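Exo-1,3/1,4-beta-glucanase (PDB 3RRX) hydrolyses beta-1,3- and beta-1,4-linked glucans in an exo fashion, probably with the beta-glucosidase activity usual in glycoside hydrolase family 3. Local coordinates at residues N231-E236 with S264-R269; T162-R167 with V218-T223; V7-V12 with K237-I242; V291-N296 with A315-I320. The protein carries 1 engineered substitution. All blocks are in the same frame, centred on the assembly; numbering follows the deposited sequence.

Contact 1: N231-E236 with S264-R269; sequences NTLIDE and SWNGKR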
loop_
_atom_site.group_PDB
_atom_site.type_symbol
_atom_site.label_atom_id
_atom_site.label_comp_id
_atom_site.label_asym_id
_atom_site.label_seq_id
_atom_site.Cartn_x
_atom_site.Cartn_y
_atom_site.Cartn_z
ATOM N N ASN A 231 -17.703 -7.315 8.105
ATOM C CA ASN A 231 -18.286 -8.543 7.586
ATOM C C ASN A 231 -18.618 -8.421 6.107
ATOM O O ASN A 231 -19.394 -7.556 5.697
ATOM C CB ASN A 231 -19.543 -8.894 8.381
ATOM C CG ASN A 231 -20.021 -10.311 8.125
ATOM O OD1 ASN A 231 -19.257 -11.173 7.681
ATOM N ND2 ASN A 231 -21.294 -10.563 8.416
ATOM N N THR A 232 -18.022 -9.284 5.298
ATOM C CA THR A 232 -18.272 -9.241 3.868
ATOM C C THR A 232 -19.399 -10.209 3.494
ATOM O O THR A 232 -19.243 -11.419 3.588
ATOM C CB THR A 232 -17.016 -9.581 3.074
ATOM O OG1 THR A 232 -16.015 -8.584 3.336
ATOM C CG2 THR A 232 -17.334 -9.611 1.583
ATOM N N LEU A 233 -20.528 -9.643 3.077
ATOM C CA LEU A 233 -21.748 -10.399 2.814
ATOM C C LEU A 233 -21.923 -10.529 1.320
ATOM O O LEU A 233 -22.414 -9.614 0.660
ATOM C CB LEU A 233 -22.950 -9.652 3.384
ATOM C CG LEU A 233 -22.957 -9.485 4.901
ATOM C CD1 LEU A 233 -24.127 -8.614 5.316
ATOM C CD2 LEU A 233 -23.037 -10.847 5.568
ATOM N N ILE A 234 -21.531 -11.670 0.778
ATOM C CA ILE A 234 -21.559 -11.839 -0.659
ATOM C C ILE A 234 -21.504 -13.324 -0.935
ATOM O O ILE A 234 -20.933 -14.082 -0.148
ATOM C CB ILE A 234 -20.365 -11.118 -1.330
ATOM C CG1 ILE A 234 -20.617 -10.915 -2.828
ATOM C CG2 ILE A 234 -19.046 -11.865 -1.052
ATOM C CD1 ILE A 234 -19.584 -10.026 -3.506
ATOM N N ASP A 235 -22.107 -13.754 -2.038
ATOM C CA ASP A 235 -22.061 -15.173 -2.353
ATOM C C ASP A 235 -20.658 -15.529 -2.839
ATOM O O ASP A 235 -19.839 -14.647 -3.104
ATOM C CB ASP A 235 -23.157 -15.580 -3.349
ATOM C CG ASP A 235 -23.047 -14.865 -4.672
ATOM O OD1 ASP A 235 -24.025 -14.911 -5.446
ATOM O OD2 ASP A 235 -21.995 -14.251 -4.948
ATOM N N GLU A 236 -20.371 -16.817 -2.935
ATOM C CA GLU A 236 -19.024 -17.243 -3.278
ATOM C C GLU A 236 -18.650 -16.837 -4.699
ATOM O O GLU A 236 -17.496 -16.538 -4.973
ATOM C CB GLU A 236 -18.868 -18.750 -3.073
ATOM C CG GLU A 236 -17.408 -19.226 -3.144
ATOM C CD GLU A 236 -17.254 -20.696 -2.777
ATOM O OE1 GLU A 236 -18.255 -21.305 -2.354
ATOM O OE2 GLU A 236 -16.133 -21.243 -2.896
ATOM N N SER A 264 -14.388 -10.764 8.048
ATOM C CA SER A 264 -15.125 -12.017 8.028
ATOM C C SER A 264 -15.796 -12.164 6.673
ATOM O O SER A 264 -15.995 -11.183 5.958
ATOM C CB SER A 264 -16.177 -12.037 9.139
ATOM O OG SER A 264 -15.559 -12.010 10.418
ATOM N N TRP A 265 -16.133 -13.396 6.311
ATOM C CA TRP A 265 -16.938 -13.637 5.126
ATOM C C TRP A 265 -18.223 -14.334 5.572
ATOM O O TRP A 265 -18.179 -15.417 6.150
ATOM C CB TRP A 265 -16.182 -14.496 4.106
ATOM C CG TRP A 265 -17.030 -14.905 2.906
ATOM C CD1 TRP A 265 -17.842 -14.096 2.162
ATOM C CD2 TRP A 265 -17.135 -16.217 2.328
ATOM N NE1 TRP A 265 -18.448 -14.823 1.159
ATOM C CE2 TRP A 265 -18.033 -16.125 1.242
ATOM C CE3 TRP A 265 -16.563 -17.458 2.629
ATOM C CZ2 TRP A 265 -18.368 -17.225 0.450
ATOM C CZ3 TRP A 265 -16.898 -18.557 1.834
ATOM C CH2 TRP A 265 -17.791 -18.428 0.761
ATOM N N ASN A 266 -19.359 -13.686 5.336
ATOM C CA ASN A 266 -20.638 -14.221 5.783
ATOM C C ASN A 266 -20.576 -14.712 7.227
ATOM O O ASN A 266 -21.027 -15.816 7.544
ATOM C CB ASN A 266 -21.111 -15.343 4.849
ATOM C CG ASN A 266 -21.413 -14.843 3.449
ATOM O OD1 ASN A 266 -21.763 -13.677 3.261
ATOM N ND2 ASN A 266 -21.289 -15.724 2.458
ATOM N N GLY A 267 -19.991 -13.899 8.098
ATOM C CA GLY A 267 -20.002 -14.188 9.518
ATOM C C GLY A 267 -18.821 -14.951 10.085
ATOM O O GLY A 267 -18.701 -15.061 11.306
ATOM N N LYS A 268 -17.940 -15.465 9.231
ATOM C CA LYS A 268 -16.776 -16.220 9.715
ATOM C C LYS A 268 -15.433 -15.559 9.383
ATOM O O LYS A 268 -15.179 -15.237 8.223
ATOM C CB LYS A 268 -16.772 -17.632 9.126
ATOM C CG LYS A 268 -15.542 -18.430 9.519
ATOM C CD LYS A 268 -15.270 -19.579 8.551
ATOM C CE LYS A 268 -15.631 -20.914 9.154
ATOM N NZ LYS A 268 -17.106 -21.129 9.124
ATOM N N ARG A 269 -14.573 -15.397 10.390
ATOM C CA ARG A 269 -13.245 -14.804 10.189
ATOM C C ARG A 269 -12.463 -15.592 9.155
ATOM O O ARG A 269 -12.303 -16.806 9.274
ATOM C CB ARG A 269 -12.445 -14.772 11.499
ATOM C CG ARG A 269 -12.985 -13.833 12.561
ATOM C CD ARG A 269 -12.619 -12.374 12.259
ATOM N NE ARG A 269 -13.205 -11.478 13.252
ATOM C CZ ARG A 269 -13.405 -10.180 13.068
ATOM N NH1 ARG A 269 -13.062 -9.608 11.915
ATOM N NH2 ARG A 269 -13.960 -9.458 14.039
#

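Contact 2: T162-R167 with V218-T223; sequences TVAVVR and VGDGGT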
loop_
_atom_site.group_PDB
_atom_site.type_symbol
_atom_site.label_atom_id
_atom_site.label_comp_id
_atom_site.label_asym_id
_atom_site.label_seq_id
_atom_site.Cartn_x
_atom_site.Cartn_y
_atom_site.Cartn_z
ATOM N N THR A 162 -1.127 -4.626 -2.719
ATOM C CA THR A 162 -2.416 -4.731 -2.049
ATOM C C THR A 162 -3.467 -4.798 -3.139
ATOM O O THR A 162 -3.548 -3.903 -3.984
ATOM C CB THR A 162 -2.735 -3.500 -1.182
ATOM O OG1 THR A 162 -1.810 -3.413 -0.099
ATOM C CG2 THR A 162 -4.139 -3.606 -0.617
ATOM N N VAL A 163 -4.263 -5.865 -3.125
ATOM C CA VAL A 163 -5.158 -6.147 -4.237
ATOM C C VAL A 163 -6.640 -6.054 -3.860
ATOM O O VAL A 163 -7.500 -6.628 -4.525
ATOM C CB VAL A 163 -4.816 -7.505 -4.886
ATOM C CG1 VAL A 163 -3.333 -7.519 -5.271
ATOM C CG2 VAL A 163 -5.119 -8.668 -3.933
ATOM N N ALA A 164 -6.940 -5.306 -2.804
ATOM C CA ALA A 164 -8.338 -5.075 -2.444
ATOM C C ALA A 164 -9.066 -4.412 -3.608
ATOM O O ALA A 164 -8.468 -3.610 -4.341
ATOM C CB ALA A 164 -8.430 -4.201 -1.185
ATOM N N VAL A 165 -10.344 -4.765 -3.774
ATOM C CA VAL A 165 -11.236 -4.167 -4.764
ATOM C C VAL A 165 -12.356 -3.516 -3.960
ATOM O O VAL A 165 -13.248 -4.192 -3.451
ATOM C CB VAL A 165 -11.826 -5.234 -5.726
ATOM C CG1 VAL A 165 -12.750 -4.595 -6.775
ATOM C CG2 VAL A 165 -10.701 -6.019 -6.393
ATOM N N VAL A 166 -12.280 -2.201 -3.808
ATOM C CA VAL A 166 -13.080 -1.520 -2.802
ATOM C C VAL A 166 -14.423 -1.071 -3.358
ATOM O O VAL A 166 -14.479 -0.359 -4.364
ATOM C CB VAL A 166 -12.298 -0.338 -2.195
ATOM C CG1 VAL A 166 -13.182 0.481 -1.246
ATOM C CG2 VAL A 166 -11.062 -0.871 -1.459
ATOM N N ARG A 167 -15.490 -1.489 -2.681
ATOM C CA ARG A 167 -16.861 -1.294 -3.149
ATOM C C ARG A 167 -17.649 -0.269 -2.325
ATOM O O ARG A 167 -18.731 0.151 -2.733
ATOM C CB ARG A 167 -17.596 -2.641 -3.155
ATOM C CG ARG A 167 -16.830 -3.745 -3.868
ATOM C CD ARG A 167 -16.738 -3.486 -5.367
ATOM N NE ARG A 167 -18.011 -3.777 -6.026
ATOM C CZ ARG A 167 -18.207 -3.713 -7.339
ATOM N NH1 ARG A 167 -17.219 -3.341 -8.143
ATOM N NH2 ARG A 167 -19.397 -4.013 -7.845
ATOM N N VAL A 218 -9.276 -12.606 1.901
ATOM C CA VAL A 218 -9.847 -12.036 0.680
ATOM C C VAL A 218 -11.152 -11.316 1.061
ATOM O O VAL A 218 -11.763 -11.641 2.085
ATOM C CB VAL A 218 -10.204 -13.148 -0.350
ATOM C CG1 VAL A 218 -11.232 -14.121 0.237
ATOM C CG2 VAL A 218 -10.754 -12.549 -1.646
ATOM N N GLY A 219 -11.561 -10.337 0.256
ATOM C CA GLY A 219 -12.841 -9.664 0.433
ATOM C C GLY A 219 -12.843 -8.466 1.378
ATOM O O GLY A 219 -13.907 -7.949 1.737
ATOM N N ASP A 220 -11.663 -8.004 1.780
ATOM C CA ASP A 220 -11.588 -6.904 2.746
ATOM C C ASP A 220 -12.140 -5.576 2.193
ATOM O O ASP A 220 -12.483 -4.673 2.954
ATOM C CB ASP A 220 -10.164 -6.750 3.324
ATOM C CG ASP A 220 -9.094 -6.615 2.250
ATOM O OD1 ASP A 220 -9.363 -6.900 1.062
ATOM O OD2 ASP A 220 -7.958 -6.236 2.603
ATOM N N GLY A 221 -12.238 -5.470 0.873
ATOM C CA GLY A 221 -12.851 -4.305 0.248
ATOM C C GLY A 221 -14.357 -4.432 0.038
ATOM O O GLY A 221 -14.971 -3.592 -0.621
ATOM N N GLY A 222 -14.967 -5.469 0.608
ATOM C CA GLY A 222 -16.395 -5.660 0.440
ATOM C C GLY A 222 -17.171 -5.728 1.740
ATOM O O GLY A 222 -18.273 -6.276 1.767
ATOM N N THR A 223 -16.611 -5.192 2.823
ATOM C CA THR A 223 -17.289 -5.298 4.114
ATOM C C THR A 223 -18.526 -4.401 4.149
ATOM O O THR A 223 -18.577 -3.358 3.483
ATOM C CB THR A 223 -16.375 -4.935 5.302
ATOM O OG1 THR A 223 -15.986 -3.558 5.211
ATOM C CG2 THR A 223 -15.124 -5.846 5.341
HETATM O O HOH W 1 -11.606 -6.595 -1.669
#

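Contact 3: V7-V12 with K237-I242; sequences VNWPYV and KGLRDI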
loop_
_atom_site.group_PDB
_atom_site.type_symbol
_atom_site.label_atom_id
_atom_site.label_comp_id
_atom_site.label_asym_id
_atom_site.label_seq_id
_atom_site.Cartn_x
_atom_site.Cartn_y
_atom_site.Cartn_z
ATOM N N VAL A 7 -19.344 -24.000 -6.333
ATOM C CA VAL A 7 -18.670 -22.906 -7.030
ATOM C C VAL A 7 -17.251 -23.314 -7.422
ATOM O O VAL A 7 -16.438 -23.704 -6.574
ATOM C CB VAL A 7 -18.658 -21.614 -6.177
ATOM C CG1 VAL A 7 -17.868 -20.500 -6.868
ATOM C CG2 VAL A 7 -20.094 -21.165 -5.888
ATOM N N ASN A 8 -16.957 -23.245 -8.715
ATOM C CA ASN A 8 -15.628 -23.620 -9.187
ATOM C C ASN A 8 -14.729 -22.405 -9.411
ATOM O O ASN A 8 -15.088 -21.467 -10.125
ATOM C CB ASN A 8 -15.709 -24.472 -10.462
ATOM C CG ASN A 8 -16.316 -25.851 -10.210
ATOM O OD1 ASN A 8 -15.954 -26.543 -9.255
ATOM N ND2 ASN A 8 -17.249 -26.252 -11.070
ATOM N N TRP A 9 -13.558 -22.440 -8.790
ATOM C CA TRP A 9 -12.562 -21.397 -8.956
ATOM C C TRP A 9 -11.524 -21.868 -9.970
ATOM O O TRP A 9 -11.182 -23.051 -10.004
ATOM C CB TRP A 9 -11.878 -21.141 -7.618
ATOM C CG TRP A 9 -12.777 -20.574 -6.550
ATOM C CD1 TRP A 9 -13.843 -21.188 -5.945
ATOM C CD2 TRP A 9 -12.655 -19.284 -5.934
ATOM N NE1 TRP A 9 -14.398 -20.347 -4.998
ATOM C CE2 TRP A 9 -13.683 -19.177 -4.973
ATOM C CE3 TRP A 9 -11.769 -18.210 -6.101
ATOM C CZ2 TRP A 9 -13.847 -18.040 -4.180
ATOM C CZ3 TRP A 9 -11.929 -17.085 -5.307
ATOM C CH2 TRP A 9 -12.966 -17.008 -4.362
ATOM N N PRO A 10 -11.003 -20.947 -10.792
ATOM C CA PRO A 10 -10.036 -21.345 -11.819
ATOM C C PRO A 10 -8.646 -21.624 -11.239
ATOM O O PRO A 10 -8.244 -20.996 -10.253
ATOM C CB PRO A 10 -9.974 -20.108 -12.718
ATOM C CG PRO A 10 -10.225 -18.973 -11.780
ATOM C CD PRO A 10 -11.269 -19.497 -10.814
ATOM N N TYR A 11 -7.924 -22.562 -11.842
ATOM C CA TYR A 11 -6.525 -22.780 -11.484
ATOM C C TYR A 11 -5.693 -21.664 -12.120
ATOM O O TYR A 11 -5.739 -21.460 -13.341
ATOM C CB TYR A 11 -6.053 -24.158 -11.963
ATOM C CG TYR A 11 -4.618 -24.497 -11.595
ATOM C CD1 TYR A 11 -4.322 -25.171 -10.416
ATOM C CD2 TYR A 11 -3.567 -24.164 -12.436
ATOM C CE1 TYR A 11 -3.010 -25.493 -10.077
ATOM C CE2 TYR A 11 -2.252 -24.485 -12.107
ATOM C CZ TYR A 11 -1.984 -25.151 -10.933
ATOM O OH TYR A 11 -0.684 -25.459 -10.598
ATOM N N VAL A 12 -4.947 -20.928 -11.303
ATOM C CA VAL A 12 -4.258 -19.738 -11.806
ATOM C C VAL A 12 -2.738 -19.747 -11.591
ATOM O O VAL A 12 -2.060 -18.784 -11.929
ATOM C CB VAL A 12 -4.868 -18.432 -11.235
ATOM C CG1 VAL A 12 -6.339 -18.282 -11.690
ATOM C CG2 VAL A 12 -4.759 -18.409 -9.714
ATOM N N LYS A 237 -19.620 -16.812 -5.612
ATOM C CA LYS A 237 -19.316 -16.397 -6.981
ATOM C C LYS A 237 -18.876 -14.935 -7.024
ATOM O O LYS A 237 -18.034 -14.560 -7.838
ATOM C CB LYS A 237 -20.512 -16.618 -7.913
ATOM C CG LYS A 237 -20.828 -18.095 -8.162
ATOM C CD LYS A 237 -21.949 -18.260 -9.186
ATOM C CE LYS A 237 -22.225 -19.734 -9.468
ATOM N NZ LYS A 237 -23.369 -19.931 -10.413
ATOM N N GLY A 238 -19.455 -14.119 -6.151
ATOM C CA GLY A 238 -19.116 -12.705 -6.091
ATOM C C GLY A 238 -17.751 -12.512 -5.462
ATOM O O GLY A 238 -16.962 -11.654 -5.882
ATOM N N LEU A 239 -17.465 -13.319 -4.446
ATOM C CA LEU A 239 -16.148 -13.296 -3.817
ATOM C C LEU A 239 -15.069 -13.590 -4.853
ATOM O O LEU A 239 -14.021 -12.943 -4.872
ATOM C CB LEU A 239 -16.080 -14.308 -2.666
ATOM C CG LEU A 239 -14.940 -14.103 -1.663
ATOM C CD1 LEU A 239 -15.115 -12.792 -0.872
ATOM C CD2 LEU A 239 -14.830 -15.282 -0.703
ATOM N N ARG A 240 -15.341 -14.577 -5.711
ATOM C CA ARG A 240 -14.446 -14.967 -6.804
ATOM C C ARG A 240 -14.307 -13.868 -7.865
ATOM O O ARG A 240 -13.198 -13.428 -8.179
ATOM C CB ARG A 240 -14.976 -16.263 -7.462
ATOM C CG ARG A 240 -14.116 -16.830 -8.597
ATOM C CD ARG A 240 -14.893 -17.915 -9.377
ATOM N NE ARG A 240 -16.052 -17.343 -10.070
ATOM C CZ ARG A 240 -17.071 -18.056 -10.552
ATOM N NH1 ARG A 240 -17.082 -19.375 -10.427
ATOM N NH2 ARG A 240 -18.078 -17.448 -11.163
ATOM N N ASP A 241 -15.433 -13.418 -8.404
ATOM C CA ASP A 241 -15.411 -12.547 -9.579
ATOM C C ASP A 241 -15.126 -11.076 -9.269
ATOM O O ASP A 241 -14.600 -10.350 -10.117
ATOM C CB ASP A 241 -16.724 -12.662 -10.344
ATOM C CG ASP A 241 -16.920 -14.044 -10.947
ATOM O OD1 ASP A 241 -15.915 -14.735 -11.231
ATOM O OD2 ASP A 241 -18.077 -14.432 -11.129
ATOM N N ILE A 242 -15.481 -10.629 -8.070
ATOM C CA ILE A 242 -15.173 -9.250 -7.700
ATOM C C ILE A 242 -13.889 -9.133 -6.878
ATOM O O ILE A 242 -13.013 -8.349 -7.217
ATOM C CB ILE A 242 -16.325 -8.574 -6.946
ATOM C CG1 ILE A 242 -17.609 -8.628 -7.784
ATOM C CG2 ILE A 242 -15.974 -7.111 -6.621
ATOM C CD1 ILE A 242 -18.777 -7.941 -7.129
HETATM O O HOH W 2 -19.106 -21.935 -10.758
#

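Contact 4: V291-N296 with A315-I320; sequences VVSDWN and AGVDVI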
loop_
_atom_site.group_PDB
_atom_site.type_symbol
_atom_site.label_atom_id
_atom_site.label_comp_id
_atom_site.label_asym_id
_atom_site.label_seq_id
_atom_site.Cartn_x
_atom_site.Cartn_y
_atom_site.Cartn_z
ATOM N N VAL A 291 1.177 -18.939 3.130
ATOM C CA VAL A 291 0.234 -17.970 3.673
ATOM C C VAL A 291 0.782 -17.391 4.985
ATOM O O VAL A 291 1.186 -18.143 5.869
ATOM C CB VAL A 291 -1.147 -18.628 3.937
ATOM C CG1 VAL A 291 -2.090 -17.632 4.615
ATOM C CG2 VAL A 291 -1.747 -19.136 2.635
ATOM N N VAL A 292 0.809 -16.063 5.097
ATOM C CA VAL A 292 1.175 -15.404 6.350
ATOM C C VAL A 292 -0.075 -14.734 6.925
ATOM O O VAL A 292 -0.907 -14.220 6.174
ATOM C CB VAL A 292 2.322 -14.364 6.147
ATOM C CG1 VAL A 292 1.911 -13.288 5.127
ATOM C CG2 VAL A 292 2.734 -13.728 7.484
ATOM N N SER A 293 -0.241 -14.762 8.245
ATOM C CA SER A 293 -1.379 -14.068 8.844
ATOM C C SER A 293 -1.071 -12.584 9.003
ATOM O O SER A 293 0.078 -12.169 8.865
ATOM C CB SER A 293 -1.753 -14.678 10.199
ATOM O OG SER A 293 -0.677 -14.587 11.118
ATOM N N ASP A 294 -2.104 -11.785 9.278
ATOM C CA ASP A 294 -1.913 -10.363 9.561
ATOM C C ASP A 294 -1.680 -10.159 11.068
ATOM O O ASP A 294 -1.770 -11.105 11.858
ATOM C CB ASP A 294 -3.120 -9.544 9.047
ATOM C CG ASP A 294 -2.738 -8.111 8.625
ATOM O OD1 ASP A 294 -1.743 -7.568 9.139
ATOM O OD2 ASP A 294 -3.442 -7.521 7.774
ATOM N N TRP A 295 -1.385 -8.922 11.451
ATOM C CA TRP A 295 -0.890 -8.570 12.794
ATOM C C TRP A 295 -1.810 -9.035 13.938
ATOM O O TRP A 295 -2.849 -8.428 14.180
ATOM C CB TRP A 295 -0.709 -7.047 12.847
ATOM C CG TRP A 295 -0.096 -6.481 14.099
ATOM C CD1 TRP A 295 -0.698 -6.338 15.316
ATOM C CD2 TRP A 295 1.212 -5.922 14.232
ATOM N NE1 TRP A 295 0.167 -5.752 16.205
ATOM C CE2 TRP A 295 1.343 -5.476 15.564
ATOM C CE3 TRP A 295 2.288 -5.752 13.353
ATOM C CZ2 TRP A 295 2.509 -4.874 16.044
ATOM C CZ3 TRP A 295 3.452 -5.156 13.833
ATOM C CH2 TRP A 295 3.551 -4.727 15.167
ATOM N N ASN A 296 -1.418 -10.095 14.643
ATOM C CA ASN A 296 -2.268 -10.683 15.693
ATOM C C ASN A 296 -3.691 -11.024 15.229
ATOM O O ASN A 296 -4.621 -11.097 16.043
ATOM C CB ASN A 296 -2.357 -9.763 16.915
ATOM C CG ASN A 296 -1.111 -9.808 17.774
ATOM O OD1 ASN A 296 -0.435 -10.831 17.847
ATOM N ND2 ASN A 296 -0.801 -8.689 18.440
ATOM N N ALA A 315 -6.393 -24.165 9.316
ATOM C CA ALA A 315 -7.156 -23.585 8.211
ATOM C C ALA A 315 -6.275 -23.348 6.986
ATOM O O ALA A 315 -6.777 -23.218 5.876
ATOM C CB ALA A 315 -7.828 -22.263 8.648
ATOM N N GLY A 316 -4.962 -23.278 7.190
ATOM C CA GLY A 316 -4.050 -23.076 6.074
ATOM C C GLY A 316 -3.047 -21.941 6.228
ATOM O O GLY A 316 -2.285 -21.667 5.297
ATOM N N VAL A 317 -3.028 -21.269 7.376
ATOM C CA VAL A 317 -1.969 -20.278 7.614
ATOM C C VAL A 317 -0.643 -21.012 7.837
ATOM O O VAL A 317 -0.589 -21.980 8.591
ATOM C CB VAL A 317 -2.273 -19.350 8.817
ATOM C CG1 VAL A 317 -1.102 -18.389 9.076
ATOM C CG2 VAL A 317 -3.561 -18.548 8.569
ATOM N N ASP A 318 0.417 -20.550 7.175
ATOM C CA ASP A 318 1.731 -21.192 7.250
ATOM C C ASP A 318 2.731 -20.455 8.135
ATOM O O ASP A 318 3.634 -21.077 8.710
ATOM C CB ASP A 318 2.303 -21.340 5.844
ATOM C CG ASP A 318 1.384 -22.140 4.941
ATOM O OD1 ASP A 318 0.917 -23.201 5.401
ATOM O OD2 ASP A 318 1.091 -21.695 3.804
ATOM N N VAL A 319 2.593 -19.128 8.208
ATOM C CA VAL A 319 3.451 -18.305 9.061
ATOM C C VAL A 319 2.589 -17.367 9.897
ATOM O O VAL A 319 1.739 -16.647 9.364
ATOM C CB VAL A 319 4.497 -17.481 8.248
ATOM C CG1 VAL A 319 5.262 -16.502 9.177
ATOM C CG2 VAL A 319 5.471 -18.417 7.514
ATOM N N ILE A 320 2.793 -17.393 11.208
ATOM C CA ILE A 320 1.943 -16.629 12.113
ATOM C C ILE A 320 2.604 -15.314 12.520
ATOM O O ILE A 320 3.689 -15.314 13.106
ATOM C CB ILE A 320 1.593 -17.438 13.376
ATOM C CG1 ILE A 320 0.801 -18.693 12.991
ATOM C CG2 ILE A 320 0.761 -16.589 14.332
ATOM C CD1 ILE A 320 -0.629 -18.391 12.601
#

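Contact 1: N231-E236 with S264-R269
N231 and T232 pair in parallel with S264 and W265, the first two residues of each segment forming a short sheet. Two backbone bonds hold it: T232 N reaches S264 O at 2.9 Å, and N266 N reaches T232 O.

Side-chain amides carry the pairing past its ends. N231 places CG trans to its backbone N (chi1 -167°), and its OD1 accepts G267 N at 2.9 Å. N266 holds both backbone polar groups of I234: OD1 receives I234 N at 3.2 Å, while ND2 donates to I234 O at 3.1 Å. That carbonyl also takes W265 NE1 at 2.9 Å, the two donors arriving from opposite faces of its plane. N266 and G267 fill the middle of a type I' turn, where positive phi suits asparagine and, above all, glycine.

Apolar contact centres on W265. The I234 side chain crosses the indole at about a right angle, its CG2 4.1 Å from W265 CD1, and E236 CB lies 3.9 Å from W265 CZ2. The E236 carboxylate itself turns to H275 and W9.

Where the strand pairing stops, asparagine and tryptophan side chains supply the donors and acceptors that fix the irregular chain before helix 236-243.

Contact 2: T162-R167 with V218-T223
R167 and G221 make the direct polar link: R167 N donates to G221 O at 3.0 Å, with an N-H...O angle of 155° and the donor lying in the carbonyl plane. The same oxygen receives a CA-H...O contact from V166 CA at 3.6 Å. R167 CB and CG lie beside it as well, CG at 3.7 Å from G221 O, so the foot of the arginine flanks the bond. From there the chain folds sharply, at chi2 (-68°) and again at chi3 (-76°), and carries the guanidinium away from G221 to the backbone oxygen of E180, which NH1 meets. Since E180 and N594 are calcium ligands, and R167 O also bonds N594 ND2, the bent arginine lies beside the metal site.

These are loops following two neighbouring parallel strands, 157-162 and 211-217, of the TIM-barrel-like domain of family 3 glycoside hydrolases, and they meet just beyond the strand ends.

Small residues suit this meeting. A beta carbon on G221 would fall about 2.6 Å from V165 O, closer than atoms can pack, which explains the glycine. A164 turns its methyl toward the other loop, CB touching D220 OD1 at 3.6 Å. The D220 carboxylate swings nearer the other loop, its CG standing between the backbone N and the carbonyl carbon. A water bridges the backbones beside them, accepting from G221 N at 2.9 Å and from V165 N at 3.1 Å. The V165 side chain turns instead to helix 182-197, its branched carbons meeting P182 and V185.

Contact 3: V7-V12 with K237-I242
R240 lies along the indole of W9: with CG anti to the backbone N (chi1 -178°), its aliphatic stem runs over one face of the ring, and a bend at chi3 turns the guanidinium toward N8 O. CB sits 3.7 Å from the centroid of the W9 six-membered ring and only 7° off the ring normal, a CH-pi contact, while CG follows at 3.7 Å from W9 CE3. The guanidinium plane is turned 74° from the ring. R240 NH1 donates to N8 O at 2.9 Å, and a water spans NH1 and N8 N. V7 adds an apolar edge, CG2 touching K237 CG at 3.9 Å.

A second shell sets these groups. D241 grips the guanidinium side-on, R240 NE to D241 OD1 at 2.9 Å and R240 NH2 to D241 OD2 at 3.0 Å, which fixes its rotation. W9 NE1 bonds E236 OE2, and its ring also meets V280 and L285. With an alanine in place of R240, CB could still touch W9, but N8 O and the D241 carboxylate would probably lose their partner.

The N-terminal arm thus lies against helix 236-243, which belongs to the crossover between strands 211-217 and 257-260 of the barrel domain.

Contact 4: V291-N296 with A315-I320
V291 and D318 cross at about a right angle, the aspartate turning its carboxylate onto the start of the valine's backbone. CG of D318 stands trans to its carbonyl carbon (chi1 -58°), which brings OD2 to V291 N at 2.8 Å. The bond is nearly straight, 174° at the hydrogen, and meets the anti side of the oxygen. V291 O then turns back to the other segment and accepts both D318 N at 2.8 Å and V319 N at 2.9 Å.

One step on, V292 and V319 lie obliquely across each other, CG2 of V292 touching CG1 of V319 at 4.1 Å. The backbones form a single bridge, made by the V319 N bond together with S293 N to V319 O at 3.0 Å. V317 fills the opposite flank: its CG1 touches S293 CB at 3.9 Å, and its CG2 faces V291 CG1. S293 OG passes I320 CA at 3.5 Å on its way to M321 N; the short serine side chain suffices to bring a hydroxyl to that backbone nitrogen. G316, with the positive phi of a Schellman motif, ends helix 310-315 and lets the chain turn toward strand 290-292.

D318 is buried, yet K282 makes a salt bridge to OD2 and R346 to OD1. Replacing it by an alanine would probably leave V291 N without its acceptor and both basic side chains without their shared counterion. Among valines whose branched, apolar side chains fill the buried interface, the carboxylate of D318 serves backbone and charge at once, and the cations around it probably favour its ionised form.

In the fold
From the N terminus, the arm 7-12 opens contact 3, the longest closure, which ends only at helix 236-243. Contact 2 opens and closes within that span, joining the loops after strands 157-162 and 211-217. Contact 1 begins at 231-236, before contact 3 closes at 237-242, and ends at 264-269, so the two cross. Contact 4 follows separately, closing a short loop from 291-296 to 315-320 and continuing the barrel's parallel strands beyond 290-292. Contacts 1 to 3 touch: T232 OG1 meets G219 O, W265 packs on L239, and I242 lies against V165 and R167. Together they tie the arm, helix 236-243 and the strand-end loops into one side of the barrel domain.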